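Local atomic coordinates of beta-ketoacyl-[acyl-carrier-protein] synthase FabY (Pseudomonas aeruginosa, PDB entry 4CW4), a protein that catalyses the condensation of acetyl-CoA with malonyl-ACP to acetoacetyl-ACP, the condensation that initiates fatty acid synthesis. Residues Ala135-Ala140 with Glu153-Lys158; Val371-Glu376 with Leu381-His386; Arg447-Glu452 with Asn536-Gly541; Glu36-Gln41 with Tyr496-Gly501. One frame throughout, in Å; residues are numbered along the deposited sequence.

From the N terminus, the chain opens interaction 4 at Glu36-Gln41, and this loop does not close until Tyr496-Gly501, more than 450 residues later. Interactions 1 and 2 are nested inside it. Interaction 1 closes a short hairpin excursion in a peripheral region, its centre about 49 Å from the centre of the chain. Interaction 2 folds the turn after helix 375-381 back onto strand 366-374. Interaction 3 opens at Arg447-Glu452, still within the large loop, but closes beyond it at Asn536-Gly541, so interactions 3 and 4 cross. Interaction 3 ties helix 444-461 to strand 532-539 beside the active site, whereas interaction 4 joins the N-terminal part to the end of helix 482-496.

Interaction 1. Residues Ala135-Ala140 with Glu153-Lys158; sequences ANWSIA and ERCEFK
Asn136 and Glu153 bring the backbones closest, their CA atoms 6.8 Å apart, before the chains diverge into strands 138-141 and 155-163, which belong to two different small sheets. The two polar side chains cross at about a right angle, with Glu153 OE1 lying 3.2 Å from Asn136 CB. Amide and carboxylate planes are 73° apart, and Asn136 ND2 stays 3.5 Å from Glu153 OE1 at too poor an angle for a hydrogen bond. Water makes the link instead: one molecule donates to Asn136 OD1 at 2.7 Å and accepts weakly from Glu153 N. A second donates to Glu153 O and takes a weak bond from Trp137 NE1; this water sits at the edge of the indole, in its plane. Deeper in, Cys155 SG also approaches that edge, 4.1 Å from Trp137 NE1, in a sulfur-aromatic contact. A first torsion of 63° sets SG between the backbone N and carbonyl carbon of Cys155. The far end of the indole is met obliquely by Phe157, whose CZ is 4.1 Å from Trp137 CZ2. Ile151 of strand 147-151 touches both rings, and Phe157 also packs on Val159 of the second subunit, where strand 155-163 continues the sheet across the interface. Tryptophan suits its place because one flat group offers carbon inward and an N-H to water, so the contact grades from apolar packing to weak water-mediated links.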
loop_
_atom_site.group_PDB
_atom_site.type_symbol
_atom_site.label_atom_id
_atom_site.label_comp_id
_atom_site.label_asym_id
_atom_site.label_seq_id
_atom_site.Cartn_x
_atom_site.Cartn_y
_atom_site.Cartn_z
ATOM N N ALA A 135 -13.125 -16.737 -38.861
ATOM C CA ALA A 135 -13.047 -17.595 -40.031
ATOM C C ALA A 135 -14.354 -17.678 -40.813
ATOM O O ALA A 135 -14.345 -17.932 -42.018
ATOM C CB ALA A 135 -12.580 -18.990 -39.631
ATOM N N ASN A 136 -15.475 -17.437 -40.136
ATOM C CA ASN A 136 -16.781 -17.637 -40.732
ATOM C C ASN A 136 -17.250 -16.386 -41.467
ATOM O O ASN A 136 -18.154 -16.483 -42.287
ATOM C CB ASN A 136 -17.782 -18.052 -39.641
ATOM C CG ASN A 136 -18.986 -18.789 -40.183
ATOM O OD1 ASN A 136 -20.082 -18.220 -40.315
ATOM N ND2 ASN A 136 -18.800 -20.064 -40.497
ATOM N N TRP A 137 -16.634 -15.227 -41.189
ATOM C CA TRP A 137 -16.997 -13.969 -41.858
ATOM C C TRP A 137 -16.562 -13.957 -43.329
ATOM O O TRP A 137 -15.483 -14.436 -43.676
ATOM C CB TRP A 137 -16.382 -12.745 -41.155
ATOM C CG TRP A 137 -16.898 -12.450 -39.771
ATOM C CD1 TRP A 137 -17.655 -13.260 -38.983
ATOM C CD2 TRP A 137 -16.698 -11.237 -39.024
ATOM N NE1 TRP A 137 -17.934 -12.636 -37.790
ATOM C CE2 TRP A 137 -17.357 -11.393 -37.789
ATOM C CE3 TRP A 137 -16.022 -10.040 -39.283
ATOM C CZ2 TRP A 137 -17.363 -10.392 -36.816
ATOM C CZ3 TRP A 137 -16.035 -9.049 -38.320
ATOM C CH2 TRP A 137 -16.698 -9.235 -37.098
ATOM N N SER A 138 -17.420 -13.393 -44.172
ATOM C CA SER A 138 -17.116 -13.122 -45.572
ATOM C C SER A 138 -16.526 -11.736 -45.704
ATOM O O SER A 138 -17.014 -10.813 -45.067
ATOM C CB SER A 138 -18.412 -13.103 -46.406
ATOM O OG SER A 138 -19.071 -14.341 -46.408
ATOM N N ILE A 139 -15.521 -11.585 -46.563
ATOM C CA ILE A 139 -14.939 -10.284 -46.876
ATOM C C ILE A 139 -14.774 -10.160 -48.373
ATOM O O ILE A 139 -14.307 -11.101 -49.031
ATOM C CB ILE A 139 -13.516 -10.131 -46.308
ATOM C CG1 ILE A 139 -13.425 -10.720 -44.915
ATOM C CG2 ILE A 139 -13.098 -8.667 -46.316
ATOM C CD1 ILE A 139 -14.179 -9.935 -43.858
ATOM N N ALA A 140 -15.144 -9.004 -48.916
ATOM C CA ALA A 140 -14.934 -8.736 -50.329
ATOM C C ALA A 140 -14.457 -7.306 -50.499
ATOM O O ALA A 140 -14.719 -6.459 -49.646
ATOM C CB ALA A 140 -16.203 -8.965 -51.103
ATOM N N GLU A 153 -22.817 -16.611 -38.916
ATOM C CA GLU A 153 -22.861 -17.377 -37.680
ATOM C C GLU A 153 -23.150 -16.380 -36.556
ATOM O O GLU A 153 -22.815 -15.207 -36.685
ATOM C CB GLU A 153 -21.480 -17.967 -37.425
ATOM C CG GLU A 153 -21.413 -19.439 -37.131
ATOM C CD GLU A 153 -20.068 -19.825 -36.527
ATOM O OE1 GLU A 153 -19.024 -19.428 -37.081
ATOM O OE2 GLU A 153 -20.051 -20.513 -35.484
ATOM N N ARG A 154 -23.759 -16.841 -35.466
ATOM C CA ARG A 154 -23.916 -15.995 -34.287
ATOM C C ARG A 154 -22.551 -15.524 -33.811
ATOM O O ARG A 154 -21.605 -16.294 -33.755
ATOM C CB ARG A 154 -24.603 -16.740 -33.134
ATOM C CG ARG A 154 -24.885 -15.845 -31.924
ATOM C CD ARG A 154 -25.352 -16.633 -30.716
ATOM N NE ARG A 154 -26.557 -17.423 -30.961
ATOM C CZ ARG A 154 -27.098 -18.257 -30.073
ATOM N NH1 ARG A 154 -26.541 -18.417 -28.876
ATOM N NH2 ARG A 154 -28.195 -18.938 -30.382
ATOM N N CYS A 155 -22.444 -14.256 -33.458
ATOM C CA CYS A 155 -21.243 -13.802 -32.794
ATOM C C CYS A 155 -21.569 -12.663 -31.864
ATOM O O CYS A 155 -22.683 -12.144 -31.860
ATOM C CB CYS A 155 -20.182 -13.392 -33.793
ATOM S SG CYS A 155 -20.666 -12.027 -34.779
ATOM N N GLU A 156 -20.579 -12.303 -31.066
ATOM C CA GLU A 156 -20.763 -11.363 -29.988
ATOM C C GLU A 156 -20.090 -10.052 -30.300
ATOM O O GLU A 156 -18.885 -9.991 -30.520
ATOM C CB GLU A 156 -20.160 -11.918 -28.698
ATOM C CG GLU A 156 -20.919 -13.099 -28.138
ATOM C CD GLU A 156 -20.431 -13.485 -26.768
ATOM O OE1 GLU A 156 -19.431 -12.903 -26.315
ATOM O OE2 GLU A 156 -21.055 -14.364 -26.146
ATOM N N PHE A 157 -20.884 -9.004 -30.327
ATOM C CA PHE A 157 -20.374 -7.650 -30.318
ATOM C C PHE A 157 -20.565 -7.070 -28.928
ATOM O O PHE A 157 -21.413 -7.527 -28.169
ATOM C CB PHE A 157 -21.128 -6.799 -31.335
ATOM C CG PHE A 157 -20.831 -7.180 -32.739
ATOM C CD1 PHE A 157 -19.638 -6.825 -33.303
ATOM C CD2 PHE A 157 -21.718 -7.935 -33.486
ATOM C CE1 PHE A 157 -19.318 -7.187 -34.594
ATOM C CE2 PHE A 157 -21.402 -8.287 -34.765
ATOM C CZ PHE A 157 -20.192 -7.900 -35.322
ATOM N N LYS A 158 -19.765 -6.068 -28.610
ATOM C CA LYS A 158 -20.016 -5.262 -27.421
ATOM C C LYS A 158 -20.553 -3.903 -27.849
ATOM O O LYS A 158 -20.010 -3.271 -28.755
ATOM C CB LYS A 158 -18.757 -5.097 -26.585
ATOM C CG LYS A 158 -18.548 -6.201 -25.496
ATOM C CD LYS A 158 -18.678 -7.636 -26.019
ATOM C CE LYS A 158 -17.510 -8.052 -26.918
ATOM N NZ LYS A 158 -17.500 -9.542 -27.253
HETATM O O HOH W 1 -20.165 -15.579 -39.880
HETATM O O HOH W 2 -20.162 -15.089 -36.993
#

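Interaction 2. Residues Val371-Glu376 with Leu381-His386; sequences VLMDDE and LGADIH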
loop_
_atom_site.group_PDB
_atom_site.type_symbol
_atom_site.label_atom_id
_atom_site.label_comp_id
_atom_site.label_asym_id
_atom_site.label_seq_id
_atom_site.Cartn_x
_atom_site.Cartn_y
_atom_site.Cartn_z
ATOM N N VAL A 371 1.343 17.870 9.953
ATOM C CA VAL A 371 2.788 18.050 10.027
ATOM C C VAL A 371 3.179 17.844 11.474
ATOM O O VAL A 371 2.692 18.550 12.341
ATOM C CB VAL A 371 3.221 19.445 9.564
ATOM C CG1 VAL A 371 4.738 19.550 9.535
ATOM C CG2 VAL A 371 2.634 19.773 8.211
ATOM N N LEU A 372 4.030 16.857 11.729
ATOM C CA LEU A 372 4.524 16.563 13.064
ATOM C C LEU A 372 5.970 17.004 13.189
ATOM O O LEU A 372 6.757 16.892 12.239
ATOM C CB LEU A 372 4.476 15.057 13.352
ATOM C CG LEU A 372 3.146 14.352 13.098
ATOM C CD1 LEU A 372 3.260 12.866 13.411
ATOM C CD2 LEU A 372 2.033 15.012 13.934
ATOM N N MET A 373 6.324 17.473 14.381
ATOM C CA MET A 373 7.722 17.669 14.731
ATOM C C MET A 373 7.971 17.093 16.097
ATOM O O MET A 373 7.062 17.021 16.900
ATOM C CB MET A 373 8.081 19.151 14.782
ATOM C CG MET A 373 8.099 19.851 13.463
ATOM S SD MET A 373 8.562 21.583 13.648
ATOM C CE MET A 373 8.574 22.036 11.902
ATOM N N ASP A 374 9.209 16.712 16.376
ATOM C CA ASP A 374 9.568 16.454 17.760
ATOM C C ASP A 374 9.486 17.744 18.579
ATOM O O ASP A 374 9.607 18.854 18.061
ATOM C CB ASP A 374 10.947 15.811 17.887
ATOM C CG ASP A 374 12.078 16.741 17.526
ATOM O OD1 ASP A 374 12.583 17.480 18.422
ATOM O OD2 ASP A 374 12.480 16.718 16.349
ATOM N N ASP A 375 9.285 17.583 19.874
ATOM C CA ASP A 375 9.080 18.712 20.759
ATOM C C ASP A 375 10.254 19.675 20.816
ATOM O O ASP A 375 10.063 20.877 20.952
ATOM C CB ASP A 375 8.724 18.243 22.177
ATOM C CG ASP A 375 9.796 17.381 22.819
ATOM O OD1 ASP A 375 10.089 16.296 22.293
ATOM O OD2 ASP A 375 10.289 17.737 23.913
ATOM N N GLU A 376 11.462 19.155 20.732
ATOM C CA GLU A 376 12.636 20.009 20.828
ATOM C C GLU A 376 12.750 20.914 19.600
ATOM O O GLU A 376 13.015 22.114 19.723
ATOM C CB GLU A 376 13.875 19.134 20.995
ATOM C CG GLU A 376 15.155 19.885 21.233
ATOM C CD GLU A 376 16.280 18.938 21.570
ATOM O OE1 GLU A 376 16.829 18.304 20.644
ATOM O OE2 GLU A 376 16.603 18.819 22.769
ATOM N N LEU A 381 11.928 26.267 16.850
ATOM C CA LEU A 381 11.441 27.010 15.693
ATOM C C LEU A 381 10.259 27.897 16.003
ATOM O O LEU A 381 9.832 28.662 15.143
ATOM C CB LEU A 381 11.021 26.068 14.568
ATOM C CG LEU A 381 12.110 25.170 13.997
ATOM C CD1 LEU A 381 11.536 24.348 12.844
ATOM C CD2 LEU A 381 13.313 25.976 13.553
ATOM N N GLY A 382 9.730 27.814 17.220
ATOM C CA GLY A 382 8.517 28.552 17.528
ATOM C C GLY A 382 7.287 27.992 16.797
ATOM O O GLY A 382 6.333 28.739 16.512
ATOM N N ALA A 383 7.301 26.703 16.474
ATOM C CA ALA A 383 6.171 26.067 15.794
ATOM C C ALA A 383 4.965 26.033 16.719
ATOM O O ALA A 383 5.091 25.798 17.930
ATOM C CB ALA A 383 6.528 24.652 15.399
ATOM N N ASP A 384 3.796 26.286 16.157
ATOM C CA ASP A 384 2.585 26.217 16.931
ATOM C C ASP A 384 2.290 24.763 17.281
ATOM O O ASP A 384 2.818 23.828 16.672
ATOM C CB ASP A 384 1.403 26.835 16.140
ATOM C CG ASP A 384 0.327 27.441 17.033
ATOM O OD1 ASP A 384 0.305 27.193 18.259
ATOM O OD2 ASP A 384 -0.521 28.178 16.494
ATOM N N ILE A 385 1.428 24.580 18.271
ATOM C CA ILE A 385 1.026 23.254 18.699
ATOM C C ILE A 385 -0.487 23.149 18.660
ATOM O O ILE A 385 -1.187 23.847 19.386
ATOM C CB ILE A 385 1.578 22.931 20.106
ATOM C CG1 ILE A 385 3.108 22.803 20.032
ATOM C CG2 ILE A 385 0.978 21.631 20.642
ATOM C CD1 ILE A 385 3.803 22.767 21.386
ATOM N N HIS A 386 -0.972 22.278 17.777
ATOM C CA HIS A 386 -2.398 22.052 17.601
ATOM C C HIS A 386 -2.867 20.812 18.345
ATOM O O HIS A 386 -4.058 20.530 18.415
ATOM C CB HIS A 386 -2.725 21.980 16.112
ATOM C CG HIS A 386 -2.300 23.201 15.365
ATOM N ND1 HIS A 386 -2.986 24.388 15.453
ATOM C CD2 HIS A 386 -1.244 23.437 14.549
ATOM C CE1 HIS A 386 -2.377 25.306 14.721
ATOM N NE2 HIS A 386 -1.319 24.757 14.156
#
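Met373 reaches Leu381 and Ala383 because its chain is straight: CG stands beside the backbone N (chi1 -70°), and the next two torsions are close to 180°, the last at 177°, so that SD and CE reach the turn that follows helix 375-381. Leu381 comes in across this chain at about a right angle, presenting its CD1 branch 3.9 Å from Met373 CE and 4.1 Å from Met373 SD. The sulfur also lies against the methyl of Ala383, CB to SD 4.1 Å. The short alanine leaves room for the long methionine, and both also touch Val13 of strand 10-19. Gly382 lies between the two apolar residues on a Schellman motif that ends the helix; its positive phi is easily adopted by glycine, and the reversal lets Leu381 and Ala383 both direct their CB toward the strand. At the other end of this short helix Asp374 is the N-cap, accepting from Leu377 N. Strand, capped helix and turn thus form a compact unit in which the apolar contact rests on dispersion and on the burial of apolar surface, through a flexible, polarisable thioether that rests against a leucine methyl and the alanine methyl at once.

Interaction 3. Residues Arg447-Glu452 with Asn536-Gly541; sequences RVTESE and NSKGFG
Glu450, on helix 444-461, faces Asn536 on strand 532-539 with their CA atoms 9.2 Å apart, the closest pair of CA atoms across the two segments; both CB atoms point across the gap. The side chains enter it from opposite directions. Glu450 is extended, CG anti to the backbone N (chi1 -170°), and its length carries the carboxylate to the amide of Asn536. Asn536 ND2 donates to Glu450 OE2 at 2.9 Å in a nearly straight bond, the N-H...O angle being 169°. The acceptor lies in the plane of the amide, but the N-H meets OE2 on its anti side, 31° out of the carboxylate plane. Glu450 lies on the helix that follows the ketosynthase His-Gly motif (HGSST here, HGTGT in many relatives), and its carboxylate reaches back to it: OE2 also accepts from the backbone N of His439, a predicted catalytic residue, while OE1 takes the N-H of Gly440 and an amide hydrogen of Asn446. A buried carboxylate suits this place, since two oxygens can accept from several N-H groups at once and fix the backbone that bears the histidine. Behind Glu450, Asn536 can donate and accept together: its OD1 takes hydrogen bonds from Ser546 OG and Asn410 ND2, which should fix the orientation of the amide. The strand ends at Gly539 and leads into Phe540-Gly541, part of the GFGG sequence that in related ketosynthases carries the gating phenylalanine.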
loop_
_atom_site.group_PDB
_atom_site.type_symbol
_atom_site.label_atom_id
_atom_site.label_comp_id
_atom_site.label_asym_id
_atom_site.label_seq_id
_atom_site.Cartn_x
_atom_site.Cartn_y
_atom_site.Cartn_z
ATOM N N ARG A 447 -22.853 -0.011 14.118
ATOM C CA ARG A 447 -23.449 0.733 15.230
ATOM C C ARG A 447 -23.549 -0.136 16.470
ATOM O O ARG A 447 -23.363 0.343 17.575
ATOM C CB ARG A 447 -24.813 1.323 14.830
ATOM C CG ARG A 447 -25.934 0.313 14.711
ATOM C CD ARG A 447 -27.183 0.932 14.096
ATOM N NE ARG A 447 -28.339 0.045 14.240
ATOM C CZ ARG A 447 -29.280 -0.178 13.323
ATOM N NH1 ARG A 447 -29.235 0.406 12.141
ATOM N NH2 ARG A 447 -30.272 -0.995 13.601
ATOM N N VAL A 448 -23.810 -1.425 16.269
ATOM C CA VAL A 448 -23.861 -2.373 17.382
ATOM C C VAL A 448 -22.445 -2.756 17.852
ATOM O O VAL A 448 -22.110 -2.600 19.035
ATOM C CB VAL A 448 -24.668 -3.644 17.005
ATOM C CG1 VAL A 448 -24.543 -4.723 18.089
ATOM C CG2 VAL A 448 -26.120 -3.284 16.779
ATOM N N THR A 449 -21.620 -3.256 16.931
ATOM C CA THR A 449 -20.310 -3.755 17.342
ATOM C C THR A 449 -19.389 -2.670 17.907
ATOM O O THR A 449 -18.684 -2.912 18.881
ATOM C CB THR A 449 -19.576 -4.505 16.216
ATOM O OG1 THR A 449 -19.385 -3.654 15.074
ATOM C CG2 THR A 449 -20.349 -5.697 15.824
ATOM N N GLU A 450 -19.399 -1.477 17.318
ATOM C CA GLU A 450 -18.549 -0.407 17.818
ATOM C C GLU A 450 -19.050 0.129 19.140
ATOM O O GLU A 450 -18.260 0.375 20.043
ATOM C CB GLU A 450 -18.373 0.734 16.815
ATOM C CG GLU A 450 -17.291 1.702 17.290
ATOM C CD GLU A 450 -16.989 2.885 16.380
ATOM O OE1 GLU A 450 -17.813 3.239 15.510
ATOM O OE2 GLU A 450 -15.935 3.524 16.588
ATOM N N SER A 451 -20.348 0.335 19.273
ATOM C CA SER A 451 -20.847 0.825 20.550
ATOM C C SER A 451 -20.590 -0.180 21.672
ATOM O O SER A 451 -20.278 0.210 22.791
ATOM C CB SER A 451 -22.327 1.208 20.463
ATOM O OG SER A 451 -23.184 0.090 20.278
ATOM N N GLU A 452 -20.690 -1.468 21.373
ATOM C CA GLU A 452 -20.402 -2.477 22.386
ATOM C C GLU A 452 -18.939 -2.407 22.830
ATOM O O GLU A 452 -18.655 -2.496 24.016
ATOM C CB GLU A 452 -20.740 -3.877 21.886
ATOM C CG GLU A 452 -20.435 -4.929 22.909
ATOM C CD GLU A 452 -21.123 -6.240 22.621
ATOM O OE1 GLU A 452 -21.580 -6.443 21.482
ATOM O OE2 GLU A 452 -21.205 -7.066 23.553
ATOM N N ASN A 536 -10.927 6.300 16.526
ATOM C CA ASN A 536 -11.169 4.888 16.311
ATOM C C ASN A 536 -11.469 4.558 14.854
ATOM O O ASN A 536 -12.232 5.267 14.184
ATOM C CB ASN A 536 -12.313 4.388 17.190
ATOM C CG ASN A 536 -12.278 2.876 17.346
ATOM O OD1 ASN A 536 -11.196 2.285 17.497
ATOM N ND2 ASN A 536 -13.434 2.233 17.240
ATOM N N SER A 537 -10.858 3.494 14.358
ATOM C CA SER A 537 -10.979 3.159 12.939
ATOM C C SER A 537 -10.822 1.674 12.672
ATOM O O SER A 537 -10.184 0.915 13.415
ATOM C CB SER A 537 -9.949 3.933 12.121
ATOM O OG SER A 537 -10.196 3.875 10.732
ATOM N N LYS A 538 -11.397 1.240 11.557
ATOM C CA LYS A 538 -11.348 -0.163 11.213
ATOM C C LYS A 538 -11.651 -0.256 9.761
ATOM O O LYS A 538 -12.100 0.702 9.108
ATOM C CB LYS A 538 -12.403 -0.977 11.970
ATOM C CG LYS A 538 -12.907 -0.357 13.264
ATOM C CD LYS A 538 -14.306 -0.770 13.580
ATOM C CE LYS A 538 -14.420 -2.213 13.918
ATOM N NZ LYS A 538 -15.311 -2.408 15.096
ATOM N N GLY A 539 -11.418 -1.440 9.249
ATOM C CA GLY A 539 -11.702 -1.683 7.875
ATOM C C GLY A 539 -11.731 -3.159 7.714
ATOM O O GLY A 539 -11.415 -3.934 8.619
ATOM N N PHE A 540 -12.158 -3.516 6.529
ATOM C CA PHE A 540 -11.994 -4.849 5.942
ATOM C C PHE A 540 -10.635 -5.424 6.216
ATOM O O PHE A 540 -9.660 -4.691 6.396
ATOM C CB PHE A 540 -12.117 -4.824 4.399
ATOM C CG PHE A 540 -13.411 -4.275 3.872
ATOM C CD1 PHE A 540 -14.469 -3.958 4.717
ATOM C CD2 PHE A 540 -13.561 -4.074 2.507
ATOM C CE1 PHE A 540 -15.657 -3.454 4.208
ATOM C CE2 PHE A 540 -14.745 -3.572 1.988
ATOM C CZ PHE A 540 -15.796 -3.265 2.842
ATOM N N GLY A 541 -10.581 -6.754 6.206
ATOM C CA GLY A 541 -9.333 -7.468 6.220
ATOM C C GLY A 541 -8.807 -7.612 7.622
ATOM O O GLY A 541 -7.654 -7.914 7.776
#

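Interaction 4. Residues Glu36-Gln41 with Tyr496-Gly501; sequences ESMDPQ and YGILPG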
loop_
_atom_site.group_PDB
_atom_site.type_symbol
_atom_site.label_atom_id
_atom_site.label_comp_id
_atom_site.label_asym_id
_atom_site.label_seq_id
_atom_site.Cartn_x
_atom_site.Cartn_y
_atom_site.Cartn_z
ATOM N N GLU A 36 -23.637 26.291 12.526
ATOM C CA GLU A 36 -24.703 26.994 13.228
ATOM C C GLU A 36 -24.344 27.279 14.687
ATOM O O GLU A 36 -24.963 28.118 15.344
ATOM C CB GLU A 36 -26.001 26.189 13.137
ATOM C CG GLU A 36 -25.951 24.884 13.897
ATOM C CD GLU A 36 -25.537 23.670 13.049
ATOM O OE1 GLU A 36 -24.765 23.770 12.052
ATOM O OE2 GLU A 36 -26.015 22.578 13.411
ATOM N N SER A 37 -23.328 26.594 15.188
ATOM C CA SER A 37 -22.904 26.748 16.579
ATOM C C SER A 37 -21.795 27.786 16.748
ATOM O O SER A 37 -21.452 28.139 17.870
ATOM C CB SER A 37 -22.415 25.402 17.126
ATOM O OG SER A 37 -23.488 24.474 17.163
ATOM N N MET A 38 -21.195 28.217 15.640
ATOM C CA MET A 38 -20.123 29.192 15.682
ATOM C C MET A 38 -20.688 30.577 15.921
ATOM O O MET A 38 -21.874 30.830 15.669
ATOM C CB MET A 38 -19.352 29.194 14.366
ATOM C CG MET A 38 -18.672 27.856 14.026
ATOM S SD MET A 38 -17.499 27.265 15.263
ATOM C CE MET A 38 -16.386 28.644 15.317
ATOM N N ASP A 39 -19.846 31.491 16.391
ATOM C CA ASP A 39 -20.252 32.888 16.444
ATOM C C ASP A 39 -20.273 33.410 15.018
ATOM O O ASP A 39 -19.673 32.803 14.123
ATOM C CB ASP A 39 -19.282 33.711 17.276
ATOM C CG ASP A 39 -17.903 33.755 16.663
ATOM O OD1 ASP A 39 -17.642 34.635 15.814
ATOM O OD2 ASP A 39 -17.094 32.889 17.027
ATOM N N PRO A 40 -20.966 34.518 14.788
ATOM C CA PRO A 40 -21.116 35.025 13.424
ATOM C C PRO A 40 -19.826 35.405 12.717
ATOM O O PRO A 40 -19.789 35.261 11.496
ATOM C CB PRO A 40 -21.990 36.279 13.620
ATOM C CG PRO A 40 -22.806 35.942 14.803
ATOM C CD PRO A 40 -21.870 35.215 15.725
ATOM N N GLN A 41 -18.792 35.870 13.411
ATOM C CA GLN A 41 -17.599 36.277 12.679
ATOM C C GLN A 41 -16.919 35.032 12.114
ATOM O O GLN A 41 -16.492 35.016 10.965
ATOM C CB GLN A 41 -16.623 37.071 13.550
ATOM C CG GLN A 41 -15.492 37.671 12.732
ATOM C CD GLN A 41 -14.315 36.717 12.548
ATOM O OE1 GLN A 41 -14.203 35.719 13.239
ATOM N NE2 GLN A 41 -13.433 37.039 11.618
ATOM N N TYR A 496 -12.168 25.100 19.607
ATOM C CA TYR A 496 -13.389 25.863 19.850
ATOM C C TYR A 496 -14.273 25.335 20.989
ATOM O O TYR A 496 -15.240 25.992 21.371
ATOM C CB TYR A 496 -14.227 25.925 18.577
ATOM C CG TYR A 496 -13.597 26.712 17.449
ATOM C CD1 TYR A 496 -13.468 28.094 17.532
ATOM C CD2 TYR A 496 -13.179 26.082 16.280
ATOM C CE1 TYR A 496 -12.914 28.829 16.496
ATOM C CE2 TYR A 496 -12.627 26.811 15.232
ATOM C CZ TYR A 496 -12.503 28.180 15.346
ATOM O OH TYR A 496 -11.967 28.901 14.303
ATOM N N GLY A 497 -13.966 24.149 21.504
ATOM C CA GLY A 497 -14.707 23.578 22.613
ATOM C C GLY A 497 -16.083 23.058 22.251
ATOM O O GLY A 497 -16.979 23.035 23.094
ATOM N N ILE A 498 -16.261 22.699 20.986
ATOM C CA ILE A 498 -17.536 22.186 20.495
ATOM C C ILE A 498 -17.338 20.758 20.015
ATOM O O ILE A 498 -16.427 20.488 19.221
ATOM C CB ILE A 498 -18.076 23.019 19.305
ATOM C CG1 ILE A 498 -18.276 24.486 19.699
ATOM C CG2 ILE A 498 -19.373 22.424 18.769
ATOM C CD1 ILE A 498 -18.441 25.411 18.532
ATOM N N LEU A 499 -18.199 19.861 20.505
ATOM C CA LEU A 499 -18.263 18.479 20.036
ATOM C C LEU A 499 -19.363 18.342 18.990
ATOM O O LEU A 499 -20.540 18.529 19.309
ATOM C CB LEU A 499 -18.570 17.537 21.188
ATOM C CG LEU A 499 -18.567 16.050 20.849
ATOM C CD1 LEU A 499 -17.147 15.574 20.624
ATOM C CD2 LEU A 499 -19.233 15.280 21.960
ATOM N N PRO A 500 -18.996 18.026 17.730
ATOM C CA PRO A 500 -20.046 18.034 16.702
ATOM C C PRO A 500 -21.080 16.938 16.935
ATOM O O PRO A 500 -20.725 15.817 17.278
ATOM C CB PRO A 500 -19.281 17.795 15.400
ATOM C CG PRO A 500 -17.879 18.147 15.714
ATOM C CD PRO A 500 -17.680 17.776 17.144
ATOM N N GLY A 501 -22.353 17.282 16.791
ATOM C CA GLY A 501 -23.409 16.293 16.894
ATOM C C GLY A 501 -23.469 15.396 15.667
ATOM O O GLY A 501 -22.867 15.679 14.641
#
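Met38 and Tyr496 form a Met-aromatic contact where the N-terminal part of the chain meets the C-terminal ketosynthase domain at the end of helix 482-496. The methionine chain is bent twice, at chi2 and at chi3 (both -58°), and this hook turns its terminal methyl over the phenol ring. CE stands over the centre of one face, 3.7 Å from the centroid of the Tyr496 ring, a CH-pi contact. SD follows over the same face, 13° off the ring normal. The flexible, unbranched thioether suits such a place, because it can fold onto a flat surface and leave its sulfur for a second neighbour. That neighbour is Ile498, which crosses the methionine obliquely and extends its CG1 branch until CD1 rests 3.9 Å from Met38 SD. Between them, Gly497 ends the helix with a positive phi, which residues with a CB tolerate less well; beyond it Ile498, like Tyr496 before it, points its CB toward Glu36-Gln41. Asp39 is the N-cap of helix 40-53, its OD1 accepting from Ala42 N and weakly from Gln41 N. Ser37 bonds through OG to Asp523 OD2, while its backbone O approaches Ile498 CD1 to 4.1 Å.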